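Local coordinates for protein glycerol dehydrogenase (Bacillus coagulans, PDB 6CSJ) that probably oxidises glycerol and related polyols with NAD as cofactor and, in this doubly substituted form, has acquired D-lactate dehydrogenase activity, at residues L317-C330 and V343-D356. The protein carries 2 engineered substitutions. Numbering follows the deposited sequence.
Sequences LNEEKLRKVAELSC and VTPDLVYAAIVTAD
Tyr349 lays its ring flat against the guanidinium of Arg323, the planes 12° apart and Arg323 CZ 4.0 Å from the ring centroid, close to the ring normal: a stacked cation-pi pair. The ring reaches there because CG stands anti to the backbone N (chi1 -178°), which sets the side chain as a knob in the hole formed by Glu319, Leu322, Arg323 and Ala326. The Tyr349 hydroxyl rests against the CB-CG part of Glu319, the side chains crossing at about a right angle (Tyr349 OH to Glu319 CG 3.6 Å), and Leu322 CB approaches Tyr349 CE1 obliquely at 3.5 Å, while Val353 CG2 covers the opposite ring face near its rim. Two carboxylates hold the guanidinium in its rotation: Arg323 NH1 forms a salt bridge to Asp346 OD1 (3.0 Å), and NH2 a longer one to Glu319 OE2 (3.3 Å), which lies in the guanidinium plane. With a serine at Tyr349, the guanidinium would probably lose its aromatic support and a gap would open beside Leu322. Further along, Ala326 CB sits 3.4 Å from Pro345 O, its small size consistent with axes only 8.3 Å apart, and Cys330 SG meets Val348 CG2 at 3.5 Å. Helix 319-329 and the first turns of helix 345-365, whose segment axes cross at 120°, belong to the helical part of this dehydrogenase, apart from the six-stranded parallel sheet; helix 252-259 packs against Ser329, Val348 and Ile352, and helix 271-285 against Leu347 and Ala351.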
loop_
_atom_site.group_PDB
_atom_site.type_symbol
_atom_site.label_atom_id
_atom_site.label_comp_id
_atom_site.label_asym_id
_atom_site.label_seq_id
_atom_site.Cartn_x
_atom_site.Cartn_y
_atom_site.Cartn_z
ATOM N N LEU A 317 22.492 -15.259 -8.368
ATOM C CA LEU A 317 21.833 -14.944 -9.633
ATOM C C LEU A 317 21.735 -16.228 -10.462
ATOM O O LEU A 317 22.741 -16.791 -10.836
ATOM C CB LEU A 317 22.614 -13.886 -10.422
ATOM C CG LEU A 317 22.625 -12.438 -9.895
ATOM C CD1 LEU A 317 22.557 -12.260 -8.376
ATOM C CD2 LEU A 317 23.853 -11.753 -10.495
ATOM N N ASN A 318 20.508 -16.660 -10.726
ATOM C CA ASN A 318 20.217 -17.813 -11.566
ATOM C C ASN A 318 19.525 -17.285 -12.821
ATOM O O ASN A 318 18.476 -16.633 -12.723
ATOM C CB ASN A 318 19.305 -18.770 -10.797
ATOM C CG ASN A 318 19.044 -20.063 -11.536
ATOM O OD1 ASN A 318 18.189 -20.129 -12.422
ATOM N ND2 ASN A 318 19.793 -21.108 -11.176
ATOM N N GLU A 319 20.112 -17.543 -13.988
ATOM C CA GLU A 319 19.559 -17.034 -15.245
ATOM C C GLU A 319 18.149 -17.547 -15.518
ATOM O O GLU A 319 17.272 -16.777 -15.887
ATOM C CB GLU A 319 20.481 -17.331 -16.441
ATOM C CG GLU A 319 19.851 -17.002 -17.801
ATOM C CD GLU A 319 20.845 -16.940 -18.951
ATOM O OE1 GLU A 319 21.987 -17.422 -18.808
ATOM O OE2 GLU A 319 20.473 -16.425 -20.024
ATOM N N GLU A 320 17.932 -18.845 -15.330
ATOM C CA GLU A 320 16.631 -19.464 -15.617
ATOM C C GLU A 320 15.519 -18.850 -14.749
ATOM O O GLU A 320 14.439 -18.519 -15.251
ATOM C CB GLU A 320 16.699 -20.978 -15.421
ATOM C CG GLU A 320 15.488 -21.743 -15.953
ATOM C CD GLU A 320 15.722 -23.252 -15.987
ATOM O OE1 GLU A 320 16.118 -23.820 -14.948
ATOM O OE2 GLU A 320 15.512 -23.890 -17.050
ATOM N N LYS A 321 15.802 -18.689 -13.458
ATOM C CA LYS A 321 14.845 -18.105 -12.520
ATOM C C LYS A 321 14.551 -16.641 -12.843
ATOM O O LYS A 321 13.389 -16.214 -12.854
ATOM C CB LYS A 321 15.362 -18.219 -11.084
ATOM C CG LYS A 321 15.471 -19.640 -10.548
ATOM C CD LYS A 321 14.146 -20.203 -10.062
ATOM C CE LYS A 321 14.351 -21.627 -9.597
ATOM N NZ LYS A 321 15.357 -21.769 -8.495
ATOM N N LEU A 322 15.609 -15.876 -13.114
ATOM C CA LEU A 322 15.456 -14.454 -13.436
ATOM C C LEU A 322 14.731 -14.208 -14.756
ATOM O O LEU A 322 14.013 -13.224 -14.871
ATOM C CB LEU A 322 16.815 -13.739 -13.379
ATOM C CG LEU A 322 17.348 -13.560 -11.950
ATOM C CD1 LEU A 322 18.805 -13.152 -11.953
ATOM C CD2 LEU A 322 16.523 -12.536 -11.195
ATOM N N ARG A 323 14.885 -15.112 -15.729
ATOM C CA ARG A 323 14.067 -15.084 -16.959
ATOM C C ARG A 323 12.583 -15.233 -16.631
ATOM O O ARG A 323 11.745 -14.536 -17.208
ATOM C CB ARG A 323 14.451 -16.206 -17.935
ATOM C CG ARG A 323 15.838 -16.119 -18.534
ATOM C CD ARG A 323 15.886 -15.368 -19.839
ATOM N NE ARG A 323 17.268 -15.006 -20.168
ATOM C CZ ARG A 323 17.646 -13.990 -20.948
ATOM N NH1 ARG A 323 16.751 -13.177 -21.524
ATOM N NH2 ARG A 323 18.944 -13.781 -21.147
ATOM N N LYS A 324 12.264 -16.163 -15.727
ATOM C CA LYS A 324 10.871 -16.382 -15.313
ATOM C C LYS A 324 10.299 -15.137 -14.624
ATOM O O LYS A 324 9.138 -14.765 -14.876
ATOM C CB LYS A 324 10.733 -17.606 -14.405
ATOM C CG LYS A 324 10.955 -18.954 -15.074
ATOM C CD LYS A 324 11.064 -20.044 -14.000
ATOM C CE LYS A 324 11.791 -21.315 -14.467
ATOM N NZ LYS A 324 10.937 -22.054 -15.432
ATOM N N VAL A 325 11.117 -14.493 -13.784
ATOM C CA VAL A 325 10.743 -13.212 -13.164
ATOM C C VAL A 325 10.367 -12.179 -14.241
ATOM O O VAL A 325 9.323 -11.529 -14.151
ATOM C CB VAL A 325 11.874 -12.643 -12.265
ATOM C CG1 VAL A 325 11.552 -11.228 -11.802
ATOM C CG2 VAL A 325 12.129 -13.534 -11.051
ATOM N N ALA A 326 11.218 -12.052 -15.254
ATOM C CA ALA A 326 10.985 -11.130 -16.358
ATOM C C ALA A 326 9.747 -11.483 -17.178
ATOM O O ALA A 326 8.977 -10.593 -17.559
ATOM C CB ALA A 326 12.213 -11.077 -17.262
ATOM N N GLU A 327 9.572 -12.775 -17.455
ATOM C CA GLU A 327 8.396 -13.264 -18.201
ATOM C C GLU A 327 7.106 -12.980 -17.447
ATOM O O GLU A 327 6.156 -12.443 -18.035
ATOM C CB GLU A 327 8.518 -14.756 -18.557
ATOM C CG GLU A 327 9.043 -15.012 -19.977
ATOM C CD GLU A 327 10.151 -16.060 -20.047
ATOM O OE1 GLU A 327 10.021 -17.127 -19.397
ATOM O OE2 GLU A 327 11.151 -15.807 -20.759
ATOM N N LEU A 328 7.085 -13.285 -16.147
ATOM C CA LEU A 328 5.904 -13.004 -15.327
ATOM C C LEU A 328 5.623 -11.499 -15.227
ATOM O O LEU A 328 4.454 -11.092 -15.236
ATOM C CB LEU A 328 6.022 -13.647 -13.932
ATOM C CG LEU A 328 4.793 -13.601 -13.000
ATOM C CD1 LEU A 328 3.508 -14.109 -13.634
ATOM C CD2 LEU A 328 5.110 -14.412 -11.742
ATOM N N SER A 329 6.679 -10.683 -15.157
ATOM C CA SER A 329 6.530 -9.215 -15.142
ATOM C C SER A 329 5.869 -8.687 -16.415
ATOM O O SER A 329 5.184 -7.673 -16.370
ATOM C CB SER A 329 7.883 -8.518 -14.960
ATOM O OG SER A 329 8.567 -8.957 -13.803
ATOM N N CYS A 330 6.097 -9.377 -17.539
ATOM C CA CYS A 330 5.548 -9.009 -18.853
ATOM C C CYS A 330 4.280 -9.773 -19.283
ATOM O O CYS A 330 3.887 -9.680 -20.449
ATOM C CB CYS A 330 6.632 -9.186 -19.921
ATOM S SG CYS A 330 8.089 -8.151 -19.652
ATOM N N VAL A 343 8.254 -2.851 -24.446
ATOM C CA VAL A 343 8.885 -3.646 -23.407
ATOM C C VAL A 343 8.863 -5.116 -23.807
ATOM O O VAL A 343 7.859 -5.600 -24.312
ATOM C CB VAL A 343 8.121 -3.500 -22.072
ATOM C CG1 VAL A 343 8.745 -4.389 -20.991
ATOM C CG2 VAL A 343 8.086 -2.034 -21.651
ATOM N N THR A 344 9.968 -5.817 -23.565
ATOM C CA THR A 344 10.057 -7.258 -23.820
ATOM C C THR A 344 10.690 -7.926 -22.606
ATOM O O THR A 344 11.370 -7.254 -21.821
ATOM C CB THR A 344 10.954 -7.575 -25.031
ATOM O OG1 THR A 344 12.303 -7.209 -24.735
ATOM C CG2 THR A 344 10.505 -6.814 -26.273
ATOM N N PRO A 345 10.496 -9.245 -22.453
ATOM C CA PRO A 345 11.163 -9.961 -21.360
ATOM C C PRO A 345 12.689 -9.796 -21.307
ATOM O O PRO A 345 13.244 -9.658 -20.213
ATOM C CB PRO A 345 10.756 -11.417 -21.602
ATOM C CG PRO A 345 9.436 -11.327 -22.294
ATOM C CD PRO A 345 9.430 -10.060 -23.070
ATOM N N ASP A 346 13.346 -9.792 -22.464
ATOM C CA ASP A 346 14.801 -9.531 -22.546
ATOM C C ASP A 346 15.177 -8.186 -21.949
ATOM O O ASP A 346 16.158 -8.082 -21.239
ATOM C CB ASP A 346 15.299 -9.561 -24.005
ATOM C CG ASP A 346 15.494 -10.961 -24.547
ATOM O OD1 ASP A 346 15.244 -11.949 -23.832
ATOM O OD2 ASP A 346 15.901 -11.076 -25.715
ATOM N N LEU A 347 14.383 -7.166 -22.260
ATOM C CA LEU A 347 14.622 -5.797 -21.797
ATOM C C LEU A 347 14.418 -5.689 -20.275
ATOM O O LEU A 347 15.207 -5.028 -19.582
ATOM C CB LEU A 347 13.703 -4.832 -22.545
ATOM C CG LEU A 347 14.094 -3.372 -22.761
ATOM C CD1 LEU A 347 15.457 -3.169 -23.418
ATOM C CD2 LEU A 347 13.015 -2.735 -23.651
ATOM N N VAL A 348 13.386 -6.368 -19.767
ATOM C CA VAL A 348 13.098 -6.401 -18.328
ATOM C C VAL A 348 14.139 -7.242 -17.563
ATOM O O VAL A 348 14.568 -6.852 -16.473
ATOM C CB VAL A 348 11.661 -6.895 -18.041
ATOM C CG1 VAL A 348 11.401 -7.009 -16.534
ATOM C CG2 VAL A 348 10.653 -5.955 -18.694
ATOM N N TYR A 349 14.546 -8.377 -18.132
ATOM C CA TYR A 349 15.678 -9.149 -17.609
ATOM C C TYR A 349 16.927 -8.268 -17.464
ATOM O O TYR A 349 17.589 -8.271 -16.406
ATOM C CB TYR A 349 15.986 -10.340 -18.518
ATOM C CG TYR A 349 17.123 -11.211 -18.019
ATOM C CD1 TYR A 349 16.912 -12.187 -17.056
ATOM C CD2 TYR A 349 18.410 -11.057 -18.525
ATOM C CE1 TYR A 349 17.953 -12.976 -16.599
ATOM C CE2 TYR A 349 19.457 -11.844 -18.075
ATOM C CZ TYR A 349 19.226 -12.805 -17.115
ATOM O OH TYR A 349 20.273 -13.565 -16.666
ATOM N N ALA A 350 17.231 -7.511 -18.521
ATOM C CA ALA A 350 18.380 -6.599 -18.524
ATOM C C ALA A 350 18.267 -5.523 -17.439
ATOM O O ALA A 350 19.251 -5.230 -16.747
ATOM C CB ALA A 350 18.551 -5.953 -19.892
ATOM N N ALA A 351 17.070 -4.952 -17.290
ATOM C CA ALA A 351 16.812 -3.944 -16.244
ATOM C C ALA A 351 16.998 -4.492 -14.811
ATOM O O ALA A 351 17.602 -3.835 -13.963
ATOM C CB ALA A 351 15.422 -3.346 -16.409
ATOM N N ILE A 352 16.505 -5.700 -14.568
ATOM C CA ILE A 352 16.576 -6.321 -13.245
ATOM C C ILE A 352 18.023 -6.639 -12.854
ATOM O O ILE A 352 18.477 -6.257 -11.766
ATOM C CB ILE A 352 15.659 -7.576 -13.162
ATOM C CG1 ILE A 352 14.189 -7.127 -13.222
ATOM C CG2 ILE A 352 15.909 -8.386 -11.882
ATOM C CD1 ILE A 352 13.207 -8.223 -13.583
ATOM N N VAL A 353 18.741 -7.322 -13.735
ATOM C CA VAL A 353 20.116 -7.733 -13.431
ATOM C C VAL A 353 21.023 -6.500 -13.326
ATOM O O VAL A 353 21.912 -6.446 -12.468
ATOM C CB VAL A 353 20.649 -8.751 -14.465
ATOM C CG1 VAL A 353 22.136 -9.049 -14.253
ATOM C CG2 VAL A 353 19.839 -10.033 -14.377
ATOM N N THR A 354 20.778 -5.508 -14.183
ATOM C CA THR A 354 21.559 -4.274 -14.156
ATOM C C THR A 354 21.216 -3.418 -12.925
ATOM O O THR A 354 22.106 -2.781 -12.348
ATOM C CB THR A 354 21.409 -3.489 -15.481
ATOM O OG1 THR A 354 21.809 -4.337 -16.571
ATOM C CG2 THR A 354 22.263 -2.217 -15.485
ATOM N N ALA A 355 19.952 -3.425 -12.499
ATOM C CA ALA A 355 19.578 -2.779 -11.236
ATOM C C ALA A 355 20.357 -3.372 -10.060
ATOM O O ALA A 355 20.879 -2.636 -9.211
ATOM C CB ALA A 355 18.079 -2.892 -10.995
ATOM N N ASP A 356 20.439 -4.703 -10.036
ATOM C CA ASP A 356 21.260 -5.422 -9.060
ATOM C C ASP A 356 22.741 -5.021 -9.141
ATOM O O ASP A 356 23.360 -4.787 -8.104
ATOM C CB ASP A 356 21.076 -6.945 -9.209
ATOM C CG ASP A 356 21.966 -7.733 -8.277
ATOM O OD1 ASP A 356 21.631 -7.864 -7.078
ATOM O OD2 ASP A 356 23.014 -8.217 -8.744
#